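PDB 5XK2: diacylglycerol lipase from Aspergillus oryzae, which probably hydrolyses the ester bonds of mono- and diacylglycerols, releasing fatty acids, by the serine chemistry of alpha/beta-hydrolase lipases. Local coordinates for residues 16-21 and 223-228; 267-270 and 275-278; 122-127 and 160-165; 103-108 and 113-118; 31-36 and 41-46. One frame throughout, in Å; residues are numbered along the deposited sequence.

Overall arrangement
The five contacts show how an alpha/beta-hydrolase fold is tied together around its central mixed sheet. Contact 1 spans most of the chain, joining helix 14-27 to strand 224-227; contacts 5, 4 and 3 follow in that order inside its loop, and contact 2 comes after it. Contacts 1 and 3 lie on opposite sides of the chain's centre, their own centres about 22 Å apart. Contacts 3 and 4 adjoin, since strand 116-117 runs into helix 118-138 and L161 packs on A116. Contacts 2 and 5 also touch, with V46 against A277 and C278, so the C-terminal loop is anchored on the N-terminal region while it carries H268 of the probable catalytic triad.

Contact 1 (16-21 and 223-228); sequences EDFKFW and PEYYIT
F18 and Y225 make an edge-to-face (T-shaped) aromatic pair, an example of how aromatic rings help seat a helix on a sheet; between these two segments the contact is made by the two rings. The edge of F18 points at the face of Y225, with ring centroids 5.1 Å apart and planes at 74°. F18 CE2 comes within 3.7 Å of Y225 CD2, and F18 CZ, over the face, lies equally close to Y225 CE2. In both residues CG stands anti to the carbonyl carbon, chi1 near -70°, which carries each ring out toward the other across backbones whose nearest CA atoms, those of F18 and Y225, are 10.0 Å apart. F201 meets both rings and Y199 meets F18, making an aromatic cluster.

Polar bonds order the helix beside this pair. W21 NE1 donates to D17 OD1 at 2.8 Å; the acceptor lies in the indole plane, yet the N-H arrives from well above the plane of the carboxylate. D17 OD2 binds the hydroxyl of Y176, whose ring also stacks on W21. Inside the segment, F20 CD2 lies over the centre of one indole face.

Both touching rings are buried. Strand 224-227 runs parallel to strand 198-203 in the central sheet, and helix 14-27 packs on these strands and, through D17 and W21, on strands 173-178 and 146-152: the layered helix-on-sheet packing of the alpha/beta-hydrolase fold.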
# COMPACT_ATOMS: atom_id res chain seq x y z
N GLU A 16 7.51 14.96 -25.98
CA GLU A 16 6.61 14.02 -26.65
C GLU A 16 7.15 12.59 -26.52
O GLU A 16 6.38 11.64 -26.32
CB GLU A 16 6.43 14.39 -28.12
CG GLU A 16 5.55 15.64 -28.30
CD GLU A 16 4.06 15.37 -28.10
OE1 GLU A 16 3.63 15.02 -26.98
OE2 GLU A 16 3.30 15.51 -29.09
N ASP A 17 8.47 12.45 -26.62
CA ASP A 17 9.11 11.15 -26.46
C ASP A 17 8.80 10.59 -25.06
O ASP A 17 8.40 9.43 -24.91
CB ASP A 17 10.63 11.28 -26.66
CG ASP A 17 11.37 9.96 -26.57
OD1 ASP A 17 11.33 9.17 -27.54
OD2 ASP A 17 12.03 9.71 -25.53
N PHE A 18 8.96 11.44 -24.05
CA PHE A 18 8.73 11.03 -22.67
C PHE A 18 7.28 10.59 -22.44
O PHE A 18 7.01 9.65 -21.68
CB PHE A 18 9.05 12.18 -21.71
CG PHE A 18 10.51 12.54 -21.61
CD1 PHE A 18 11.50 11.71 -22.14
CD2 PHE A 18 10.89 13.71 -20.98
CE1 PHE A 18 12.84 12.05 -22.02
CE2 PHE A 18 12.23 14.06 -20.85
CZ PHE A 18 13.21 13.24 -21.38
N LYS A 19 6.35 11.28 -23.10
CA LYS A 19 4.92 10.94 -23.00
C LYS A 19 4.57 9.64 -23.72
O LYS A 19 3.49 9.07 -23.50
CB LYS A 19 4.08 12.08 -23.56
CG LYS A 19 4.07 13.31 -22.66
CD LYS A 19 3.41 14.50 -23.36
CE LYS A 19 3.34 15.69 -22.41
NZ LYS A 19 2.64 16.85 -23.06
N PHE A 20 5.43 9.21 -24.64
CA PHE A 20 5.19 7.96 -25.35
C PHE A 20 5.63 6.71 -24.59
O PHE A 20 4.84 5.78 -24.39
CB PHE A 20 5.89 8.01 -26.71
CG PHE A 20 5.76 6.75 -27.51
CD1 PHE A 20 4.53 6.36 -28.01
CD2 PHE A 20 6.87 5.95 -27.75
CE1 PHE A 20 4.39 5.20 -28.75
CE2 PHE A 20 6.74 4.78 -28.50
CZ PHE A 20 5.51 4.40 -28.99
N TRP A 21 6.87 6.66 -24.11
CA TRP A 21 7.37 5.40 -23.58
C TRP A 21 6.66 5.02 -22.28
O TRP A 21 6.60 3.83 -21.95
CB TRP A 21 8.91 5.44 -23.37
CG TRP A 21 9.61 5.68 -24.68
CD1 TRP A 21 10.17 6.84 -25.10
CD2 TRP A 21 9.72 4.75 -25.77
NE1 TRP A 21 10.67 6.69 -26.39
CE2 TRP A 21 10.38 5.42 -26.82
CE3 TRP A 21 9.32 3.42 -25.96
CZ2 TRP A 21 10.68 4.80 -28.03
CZ3 TRP A 21 9.61 2.81 -27.17
CH2 TRP A 21 10.28 3.50 -28.20
N PRO A 223 20.47 12.17 -14.47
CA PRO A 223 19.73 13.22 -13.76
C PRO A 223 18.32 12.81 -13.36
O PRO A 223 17.83 11.74 -13.71
CB PRO A 223 19.65 14.34 -14.81
CG PRO A 223 19.58 13.60 -16.12
CD PRO A 223 20.48 12.38 -15.92
N GLU A 224 17.66 13.71 -12.66
CA GLU A 224 16.25 13.57 -12.29
C GLU A 224 15.42 14.43 -13.23
O GLU A 224 15.71 15.63 -13.37
CB GLU A 224 16.04 14.00 -10.84
CG GLU A 224 14.55 14.09 -10.40
CD GLU A 224 14.39 14.66 -8.98
OE1 GLU A 224 15.40 14.89 -8.28
OE2 GLU A 224 13.24 14.90 -8.55
N TYR A 225 14.39 13.85 -13.84
CA TYR A 225 13.43 14.66 -14.58
C TYR A 225 12.26 14.86 -13.66
O TYR A 225 11.42 13.97 -13.51
CB TYR A 225 13.03 13.96 -15.90
CG TYR A 225 14.16 13.94 -16.91
CD1 TYR A 225 15.18 12.99 -16.83
CD2 TYR A 225 14.23 14.91 -17.90
CE1 TYR A 225 16.22 13.00 -17.74
CE2 TYR A 225 15.28 14.93 -18.80
CZ TYR A 225 16.27 13.96 -18.71
OH TYR A 225 17.34 13.97 -19.62
N TYR A 226 12.20 16.05 -13.08
CA TYR A 226 11.26 16.36 -12.00
C TYR A 226 10.03 17.02 -12.60
O TYR A 226 10.10 18.14 -13.11
CB TYR A 226 11.96 17.27 -10.99
CG TYR A 226 11.14 17.78 -9.83
CD1 TYR A 226 10.29 16.93 -9.10
CD2 TYR A 226 11.26 19.11 -9.44
CE1 TYR A 226 9.58 17.42 -8.00
CE2 TYR A 226 10.56 19.59 -8.35
CZ TYR A 226 9.72 18.75 -7.64
OH TYR A 226 9.05 19.28 -6.56
N ILE A 227 8.91 16.31 -12.54
CA ILE A 227 7.65 16.78 -13.12
C ILE A 227 6.86 17.50 -12.05
O ILE A 227 6.60 16.94 -10.99
CB ILE A 227 6.79 15.63 -13.67
CG1 ILE A 227 7.57 14.77 -14.65
CG2 ILE A 227 5.49 16.19 -14.30
CD1 ILE A 227 6.91 13.40 -14.84
N THR A 228 6.55 18.77 -12.29
CA THR A 228 5.77 19.57 -11.33
C THR A 228 4.33 19.90 -11.77
O THR A 228 3.69 20.77 -11.20
CB THR A 228 6.53 20.86 -10.96
OG1 THR A 228 6.98 21.52 -12.15
CG2 THR A 228 7.71 20.50 -10.08

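Contact 2 (267-270 and 275-278); sequences SHVW and ADAC
V269 and A275 close a short loop through a single backbone bond, A275 N donating to V269 O at 2.9 Å with an N-H...O angle of 167° and the donor nearly along the C=O axis. A275 CB sits beside the same carbonyl, 3.8 Å from V269 O.

The side-chain part of the contact sets a carboxylate against a branched aliphatic group. D276 OD1 approaches V269 CB to 3.4 Å, and D276 OD2 comes within 3.6 Å of V269 CG1, so both oxygens skirt one flank of the valine. The aspartate gets there because its CG lies between the backbone N and the carbonyl carbon (chi1 68°), which swings the carboxylate back toward V269. The partners of OD2 lie outside the two segments: it accepts from the hydroxyl of Y92 and forms a salt bridge with R95 of the second subunit, whose side chain also packs on V269.

Next to V269, H268 bonds through NE2 to S153 and through ND1 to D206, an arrangement consistent with the Ser-His-Asp triad of lipases, S153 lying in a GxSxG nucleophile elbow. Beyond D276, C278 is held to C30 by a disulfide.

Chemically, the contact buries an aspartate against hydrocarbon, and its charge is probably balanced by the arginine across the subunit interface, linking the loop that follows the histidine to dimer packing.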
# COMPACT_ATOMS: atom_id res chain seq x y z
N SER A 267 0.49 11.28 -6.08
CA SER A 267 1.50 11.77 -7.03
C SER A 267 2.19 10.63 -7.77
O SER A 267 2.68 10.80 -8.88
CB SER A 267 2.56 12.60 -6.30
OG SER A 267 1.94 13.79 -5.78
N HIS A 268 2.20 9.45 -7.15
CA HIS A 268 2.91 8.30 -7.71
C HIS A 268 2.27 7.76 -8.98
O HIS A 268 2.97 7.14 -9.79
CB HIS A 268 2.99 7.16 -6.67
CG HIS A 268 3.87 6.02 -7.08
ND1 HIS A 268 5.21 6.18 -7.37
CD2 HIS A 268 3.62 4.69 -7.19
CE1 HIS A 268 5.74 5.00 -7.65
NE2 HIS A 268 4.80 4.08 -7.55
N VAL A 269 0.96 7.93 -9.13
CA VAL A 269 0.29 7.26 -10.24
C VAL A 269 0.09 8.16 -11.45
O VAL A 269 -0.38 7.67 -12.47
CB VAL A 269 -1.07 6.66 -9.79
CG1 VAL A 269 -0.85 5.79 -8.56
CG2 VAL A 269 -2.08 7.76 -9.48
N TRP A 270 0.48 9.43 -11.35
CA TRP A 270 0.31 10.35 -12.48
C TRP A 270 1.68 10.77 -13.00
O TRP A 270 2.26 11.74 -12.51
CB TRP A 270 -0.49 11.59 -12.03
CG TRP A 270 -1.88 11.26 -11.59
CD1 TRP A 270 -2.33 11.11 -10.31
CD2 TRP A 270 -3.02 11.00 -12.44
NE1 TRP A 270 -3.67 10.77 -10.31
CE2 TRP A 270 -4.11 10.70 -11.60
CE3 TRP A 270 -3.20 10.99 -13.82
CZ2 TRP A 270 -5.38 10.40 -12.11
CZ3 TRP A 270 -4.48 10.70 -14.32
CH2 TRP A 270 -5.54 10.41 -13.47
N ALA A 275 -0.65 6.06 -14.86
CA ALA A 275 0.30 5.04 -15.29
C ALA A 275 -0.13 3.62 -14.95
O ALA A 275 0.16 2.68 -15.68
CB ALA A 275 1.68 5.32 -14.68
N ASP A 276 -0.76 3.46 -13.80
CA ASP A 276 -1.17 2.14 -13.34
C ASP A 276 -2.66 1.83 -13.53
O ASP A 276 -3.19 0.92 -12.89
CB ASP A 276 -0.78 1.93 -11.89
CG ASP A 276 -1.56 2.81 -10.94
OD1 ASP A 276 -2.10 3.84 -11.40
OD2 ASP A 276 -1.65 2.46 -9.75
N ALA A 277 -3.36 2.65 -14.32
CA ALA A 277 -4.82 2.50 -14.43
C ALA A 277 -5.27 1.11 -14.91
O ALA A 277 -6.39 0.70 -14.61
CB ALA A 277 -5.38 3.55 -15.36
N CYS A 278 -4.40 0.40 -15.62
CA CYS A 278 -4.81 -0.86 -16.23
C CYS A 278 -4.81 -2.01 -15.22
O CYS A 278 -5.22 -3.12 -15.55
CB CYS A 278 -3.91 -1.19 -17.42
SG CYS A 278 -4.68 -2.21 -18.71

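Contact 3 (122-127 and 160-165); sequences TAWKVV and SLAAAD
W124 carries its indole against helix 154-168, taking A162 on one face and D165 at its edge. The methyl carbon A162 CB stands over the six-membered ring, 3.6 Å from the centroid of W124 in a CH-pi contact, and comes closest to W124 CE3, at 3.4 Å. At the rim, the pyrrole N-H reaches outward: W124 NE1 donates to D165 OD2 at 2.7 Å with an N-H...O angle of 163°. The acceptor lies in the ring plane and uses its anti lone pair, pointing away from OD1, while the carboxylate itself is turned almost perpendicular to the indole.

Placing CG anti to the nitrogen of its own main chain (chi1 160°) sends the W124 ring straight across the gap between helices. Their short segments approach to 9.6 Å between axes and cross at -58°, with W124 and A162 nearest, their CA atoms 6.1 Å apart. W121 meets W124 edge-to-face, and F88 of strand 83-89 touches both W124 and A162 from the sheet.

D165 OD2 also forms a salt bridge with R128 NH1. One buried oxygen thus serves indole and guanidinium together, which probably stabilises the ionised carboxylate and pins the rotation of the tryptophan.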
# COMPACT_ATOMS: atom_id res chain seq x y z
N THR A 122 17.26 -9.28 -7.65
CA THR A 122 16.71 -10.64 -7.73
C THR A 122 15.61 -10.76 -8.79
O THR A 122 15.60 -11.71 -9.59
CB THR A 122 16.18 -11.10 -6.36
OG1 THR A 122 17.27 -11.13 -5.42
CG2 THR A 122 15.55 -12.49 -6.46
N ALA A 123 14.72 -9.77 -8.82
CA ALA A 123 13.63 -9.76 -9.80
C ALA A 123 14.18 -9.80 -11.23
O ALA A 123 13.69 -10.55 -12.07
CB ALA A 123 12.75 -8.54 -9.59
N TRP A 124 15.19 -8.98 -11.51
CA TRP A 124 15.81 -8.97 -12.83
C TRP A 124 16.48 -10.30 -13.13
O TRP A 124 16.35 -10.83 -14.22
CB TRP A 124 16.83 -7.83 -12.91
CG TRP A 124 17.87 -7.95 -14.00
CD1 TRP A 124 19.23 -7.94 -13.83
CD2 TRP A 124 17.65 -8.05 -15.42
NE1 TRP A 124 19.86 -8.04 -15.05
CE2 TRP A 124 18.92 -8.09 -16.04
CE3 TRP A 124 16.50 -8.10 -16.23
CZ2 TRP A 124 19.08 -8.19 -17.43
CZ3 TRP A 124 16.66 -8.18 -17.60
CH2 TRP A 124 17.93 -8.24 -18.19
N LYS A 125 17.19 -10.84 -12.14
CA LYS A 125 17.92 -12.10 -12.36
C LYS A 125 16.99 -13.27 -12.73
O LYS A 125 17.39 -14.15 -13.48
CB LYS A 125 18.73 -12.48 -11.12
CG LYS A 125 19.98 -11.67 -10.94
CD LYS A 125 20.96 -12.42 -10.06
CE LYS A 125 21.50 -13.64 -10.78
NZ LYS A 125 22.18 -14.56 -9.82
N VAL A 126 15.78 -13.27 -12.19
CA VAL A 126 14.82 -14.34 -12.46
C VAL A 126 14.39 -14.34 -13.93
O VAL A 126 14.14 -15.39 -14.51
CB VAL A 126 13.57 -14.21 -11.53
CG1 VAL A 126 12.42 -15.10 -12.02
CG2 VAL A 126 13.94 -14.58 -10.10
N VAL A 127 14.26 -13.15 -14.53
CA VAL A 127 13.88 -13.08 -15.94
C VAL A 127 14.99 -12.76 -16.95
O VAL A 127 14.75 -12.74 -18.17
CB VAL A 127 12.73 -12.07 -16.14
CG1 VAL A 127 11.46 -12.60 -15.47
CG2 VAL A 127 13.09 -10.71 -15.56
N SER A 160 15.77 -0.14 -14.13
CA SER A 160 17.04 0.57 -13.91
C SER A 160 18.22 -0.41 -13.86
O SER A 160 19.25 -0.20 -14.51
CB SER A 160 16.99 1.39 -12.61
OG SER A 160 16.01 2.40 -12.71
N LEU A 161 18.05 -1.47 -13.08
CA LEU A 161 19.12 -2.46 -12.93
C LEU A 161 19.26 -3.31 -14.19
O LEU A 161 20.37 -3.67 -14.57
CB LEU A 161 18.88 -3.34 -11.71
CG LEU A 161 18.94 -2.61 -10.37
CD1 LEU A 161 18.52 -3.57 -9.26
CD2 LEU A 161 20.36 -2.07 -10.09
N ALA A 162 18.14 -3.65 -14.84
CA ALA A 162 18.20 -4.39 -16.10
C ALA A 162 18.98 -3.61 -17.16
O ALA A 162 19.82 -4.17 -17.85
CB ALA A 162 16.79 -4.71 -16.61
N ALA A 163 18.67 -2.32 -17.31
CA ALA A 163 19.38 -1.51 -18.29
C ALA A 163 20.88 -1.49 -17.99
O ALA A 163 21.70 -1.62 -18.90
CB ALA A 163 18.82 -0.06 -18.30
N ALA A 164 21.23 -1.30 -16.72
CA ALA A 164 22.63 -1.24 -16.30
C ALA A 164 23.36 -2.51 -16.73
O ALA A 164 24.44 -2.47 -17.33
CB ALA A 164 22.73 -1.07 -14.81
N ASP A 165 22.75 -3.64 -16.42
CA ASP A 165 23.34 -4.96 -16.72
C ASP A 165 23.43 -5.19 -18.23
O ASP A 165 24.49 -5.56 -18.75
CB ASP A 165 22.51 -6.04 -16.02
CG ASP A 165 23.17 -7.41 -16.01
OD1 ASP A 165 24.41 -7.51 -16.17
OD2 ASP A 165 22.44 -8.40 -15.82

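Contact 4 (103-108 and 113-118); sequences FPQTDP and GCKAEL
T106 and A116 pair through two backbone bonds at the heart of a short antiparallel beta hairpin: T106 N donates to A116 O at 2.8 Å and A116 N to T106 O at 2.9 Å. A third bond, L118 N to P104 O at 3.0 Å, extends the ladder onto the first residue of helix 118-138. Between these lies the non-hydrogen-bonded pair Q105 and E117, where Q105 CA makes a CA-H...O contact with A116 O at 3.3 Å.

E117 is the N-cap of that helix, its OE2 accepting from F120 N. The other carboxylate oxygen, E117 OE1, lies in the plane of the F103 ring at its edge, 3.4 Å from F103 CD1. The chain bends at chi2 (-87°), which brings the carboxylate round to the phenylalanine. F103 also packs on L263 of the second subunit.

Farther out the contact is mostly packing. L118 CD1 lies 3.7 Å from T106 CB, the side chains crossing at about a right angle, and W121 touches T106 and P108 from the helix. The bent aliphatic chain of K115 lies by the T106 carbonyl, while the C111-C114 disulfide braces the connecting loop. At the loop end of the ladder, P108 CG rests 4.1 Å from A116 CB.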
# COMPACT_ATOMS: atom_id res chain seq x y z
N PHE A 103 16.12 -2.89 3.56
CA PHE A 103 16.40 -2.98 2.12
C PHE A 103 17.86 -3.38 1.91
O PHE A 103 18.70 -2.54 1.57
CB PHE A 103 16.12 -1.63 1.42
CG PHE A 103 14.67 -1.18 1.50
CD1 PHE A 103 13.74 -1.61 0.57
CD2 PHE A 103 14.26 -0.30 2.49
CE1 PHE A 103 12.40 -1.18 0.64
CE2 PHE A 103 12.94 0.13 2.56
CZ PHE A 103 12.02 -0.31 1.63
N PRO A 104 18.18 -4.66 2.15
CA PRO A 104 19.57 -5.10 2.03
C PRO A 104 20.13 -4.96 0.63
O PRO A 104 19.40 -5.08 -0.36
CB PRO A 104 19.50 -6.58 2.43
CG PRO A 104 18.09 -6.97 2.20
CD PRO A 104 17.27 -5.75 2.52
N GLN A 105 21.45 -4.73 0.57
CA GLN A 105 22.19 -4.58 -0.68
C GLN A 105 22.88 -5.88 -1.06
O GLN A 105 23.16 -6.73 -0.20
CB GLN A 105 23.22 -3.46 -0.57
CG GLN A 105 22.58 -2.11 -0.34
CD GLN A 105 23.56 -0.98 -0.40
OE1 GLN A 105 24.75 -1.18 -0.18
NE2 GLN A 105 23.07 0.21 -0.71
N THR A 106 23.08 -6.07 -2.36
CA THR A 106 23.78 -7.25 -2.87
C THR A 106 24.79 -6.82 -3.93
O THR A 106 24.69 -5.72 -4.46
CB THR A 106 22.76 -8.27 -3.43
OG1 THR A 106 23.38 -9.55 -3.62
CG2 THR A 106 22.17 -7.78 -4.76
N ASP A 107 25.76 -7.68 -4.24
CA ASP A 107 26.76 -7.38 -5.27
C ASP A 107 26.29 -7.92 -6.62
O ASP A 107 26.25 -9.14 -6.82
CB ASP A 107 28.12 -8.01 -4.87
CG ASP A 107 29.25 -7.66 -5.83
OD1 ASP A 107 29.02 -7.14 -6.94
OD2 ASP A 107 30.42 -7.93 -5.46
N PRO A 108 25.88 -7.03 -7.55
CA PRO A 108 25.42 -7.40 -8.89
C PRO A 108 26.53 -7.78 -9.87
O PRO A 108 26.21 -8.15 -10.99
CB PRO A 108 24.67 -6.15 -9.36
CG PRO A 108 25.46 -5.05 -8.74
CD PRO A 108 25.88 -5.57 -7.38
N GLY A 113 33.02 -2.07 -6.19
CA GLY A 113 32.34 -1.57 -5.01
C GLY A 113 30.86 -1.32 -5.22
O GLY A 113 30.19 -0.73 -4.36
N CYS A 114 30.34 -1.76 -6.36
CA CYS A 114 28.95 -1.48 -6.70
C CYS A 114 28.00 -2.42 -5.98
O CYS A 114 28.28 -3.61 -5.83
CB CYS A 114 28.77 -1.55 -8.21
SG CYS A 114 29.65 -0.17 -9.01
N LYS A 115 26.89 -1.88 -5.47
CA LYS A 115 25.90 -2.68 -4.76
C LYS A 115 24.52 -2.24 -5.21
O LYS A 115 24.32 -1.07 -5.49
CB LYS A 115 26.02 -2.52 -3.24
CG LYS A 115 27.41 -2.81 -2.68
CD LYS A 115 27.68 -4.28 -2.62
CE LYS A 115 27.23 -4.83 -1.30
NZ LYS A 115 27.59 -3.88 -0.21
N ALA A 116 23.61 -3.20 -5.31
CA ALA A 116 22.23 -2.95 -5.74
C ALA A 116 21.25 -3.44 -4.71
O ALA A 116 21.57 -4.29 -3.88
CB ALA A 116 21.96 -3.63 -7.08
N GLU A 117 20.03 -2.91 -4.77
CA GLU A 117 18.95 -3.37 -3.89
C GLU A 117 18.67 -4.85 -4.19
O GLU A 117 18.43 -5.21 -5.34
CB GLU A 117 17.69 -2.52 -4.12
CG GLU A 117 16.80 -2.37 -2.91
CD GLU A 117 15.79 -3.49 -2.76
OE1 GLU A 117 15.26 -3.65 -1.65
OE2 GLU A 117 15.51 -4.19 -3.75
N LEU A 118 18.71 -5.71 -3.17
CA LEU A 118 18.62 -7.15 -3.38
C LEU A 118 17.32 -7.58 -4.05
O LEU A 118 17.33 -8.40 -4.98
CB LEU A 118 18.76 -7.89 -2.05
CG LEU A 118 18.52 -9.41 -2.13
CD1 LEU A 118 19.57 -10.10 -2.97
CD2 LEU A 118 18.46 -10.00 -0.73

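Contact 5 (31-36 and 41-46); sequences PNNYVA and KLNCSV
N43 O is gripped by two asparagine side chains, N32 ND2 at 3.1 Å and N33 ND2 at 3.0 Å, which reach it from opposite faces of its carbonyl plane. They tie the short helix 31-34 to the loop before helix 50-55, in the N-terminal region of this class 3 lipase. The N32 bond is almost straight (174°), the N33 bond more bent (137°). N33 also accepts from N43 N, which donates to N33 OD1 at 3.2 Å, in the carbonyl plane and on a lone pair. One side-chain amide thus reads both the N-H and the C=O of a single residue. A27 O also accepts from N33 ND2, so the amide nitrogen is held from a second residue.

K41 O is shared as well. N43 ND2 folds back to it at 3.0 Å, and a water donates both to K41 O and to N33 OD1, tying the backbone at K41 to the same asparagine.

L42 supplies the apolar part, crossing N33 at about a right angle and packing on F74 and A76 of strand 71-78. The disulfide C44-C49 anchors the loop beyond. Against the amide of N33, the methyl L42 CD2 lies 3.6 Å from N33 CG.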
# COMPACT_ATOMS: atom_id res chain seq x y z
N PRO A 31 -3.11 -7.44 -17.27
CA PRO A 31 -2.79 -8.88 -17.21
C PRO A 31 -2.68 -9.53 -18.59
O PRO A 31 -1.81 -10.38 -18.78
CB PRO A 31 -3.97 -9.45 -16.41
CG PRO A 31 -4.39 -8.29 -15.53
CD PRO A 31 -4.26 -7.09 -16.42
N ASN A 32 -3.51 -9.12 -19.54
CA ASN A 32 -3.42 -9.72 -20.88
C ASN A 32 -2.05 -9.55 -21.51
O ASN A 32 -1.63 -10.40 -22.29
CB ASN A 32 -4.49 -9.11 -21.81
CG ASN A 32 -4.38 -7.59 -21.89
OD1 ASN A 32 -4.60 -6.90 -20.90
ND2 ASN A 32 -4.02 -7.07 -23.06
N ASN A 33 -1.35 -8.46 -21.21
CA ASN A 33 -0.05 -8.23 -21.84
C ASN A 33 1.05 -9.05 -21.20
O ASN A 33 1.96 -9.48 -21.90
CB ASN A 33 0.33 -6.75 -21.79
CG ASN A 33 -0.57 -5.89 -22.67
OD1 ASN A 33 -1.01 -6.32 -23.74
ND2 ASN A 33 -0.86 -4.67 -22.20
N TYR A 34 0.99 -9.29 -19.90
CA TYR A 34 2.09 -10.07 -19.34
C TYR A 34 1.85 -11.58 -19.28
O TYR A 34 2.72 -12.32 -18.81
CB TYR A 34 2.50 -9.53 -17.95
CG TYR A 34 1.47 -9.46 -16.85
CD1 TYR A 34 1.02 -10.61 -16.19
CD2 TYR A 34 1.03 -8.23 -16.38
CE1 TYR A 34 0.11 -10.53 -15.13
CE2 TYR A 34 0.12 -8.14 -15.35
CZ TYR A 34 -0.33 -9.28 -14.72
OH TYR A 34 -1.22 -9.16 -13.69
N VAL A 35 0.68 -12.04 -19.72
CA VAL A 35 0.54 -13.47 -20.05
C VAL A 35 0.47 -13.75 -21.56
O VAL A 35 0.28 -14.89 -21.97
CB VAL A 35 -0.68 -14.08 -19.36
CG1 VAL A 35 -0.59 -13.82 -17.86
CG2 VAL A 35 -1.97 -13.52 -19.95
N ALA A 36 0.57 -12.70 -22.37
CA ALA A 36 0.39 -12.84 -23.82
C ALA A 36 1.36 -13.83 -24.47
O ALA A 36 2.55 -13.90 -24.11
CB ALA A 36 0.52 -11.48 -24.49
N LYS A 41 -1.02 -8.57 -29.94
CA LYS A 41 -0.81 -7.11 -29.92
C LYS A 41 -0.91 -6.59 -28.50
O LYS A 41 -1.82 -6.99 -27.76
CB LYS A 41 -1.86 -6.41 -30.79
CG LYS A 41 -1.88 -6.77 -32.25
CD LYS A 41 -0.58 -6.43 -32.90
CE LYS A 41 -0.76 -6.14 -34.39
NZ LYS A 41 -1.11 -7.36 -35.16
N LEU A 42 0.03 -5.73 -28.10
CA LEU A 42 -0.12 -5.01 -26.85
C LEU A 42 -1.42 -4.21 -26.89
O LEU A 42 -1.72 -3.57 -27.88
CB LEU A 42 1.06 -4.06 -26.62
CG LEU A 42 2.38 -4.71 -26.21
CD1 LEU A 42 3.44 -3.63 -26.18
CD2 LEU A 42 2.28 -5.39 -24.84
N ASN A 43 -2.20 -4.28 -25.83
CA ASN A 43 -3.36 -3.41 -25.76
C ASN A 43 -3.76 -3.20 -24.31
O ASN A 43 -3.53 -4.06 -23.46
CB ASN A 43 -4.52 -3.97 -26.59
CG ASN A 43 -5.07 -5.25 -26.03
OD1 ASN A 43 -6.06 -5.24 -25.28
ND2 ASN A 43 -4.44 -6.37 -26.38
N CYS A 44 -4.36 -2.04 -24.04
CA CYS A 44 -4.71 -1.69 -22.67
C CYS A 44 -6.20 -1.44 -22.58
O CYS A 44 -6.70 -0.49 -23.17
CB CYS A 44 -3.95 -0.43 -22.22
SG CYS A 44 -2.11 -0.59 -22.50
N SER A 45 -6.88 -2.32 -21.85
CA SER A 45 -8.33 -2.31 -21.73
C SER A 45 -8.87 -0.99 -21.25
O SER A 45 -9.95 -0.58 -21.67
CB SER A 45 -8.79 -3.41 -20.77
OG SER A 45 -8.48 -4.68 -21.31
N VAL A 46 -8.11 -0.32 -20.38
CA VAL A 46 -8.57 0.96 -19.81
C VAL A 46 -8.23 2.17 -20.70
O VAL A 46 -8.58 3.30 -20.37
CB VAL A 46 -7.97 1.19 -18.41
CG1 VAL A 46 -8.35 0.03 -17.49
CG2 VAL A 46 -6.47 1.33 -18.50
O HOH W 1 -1.58 -8.45 -25.44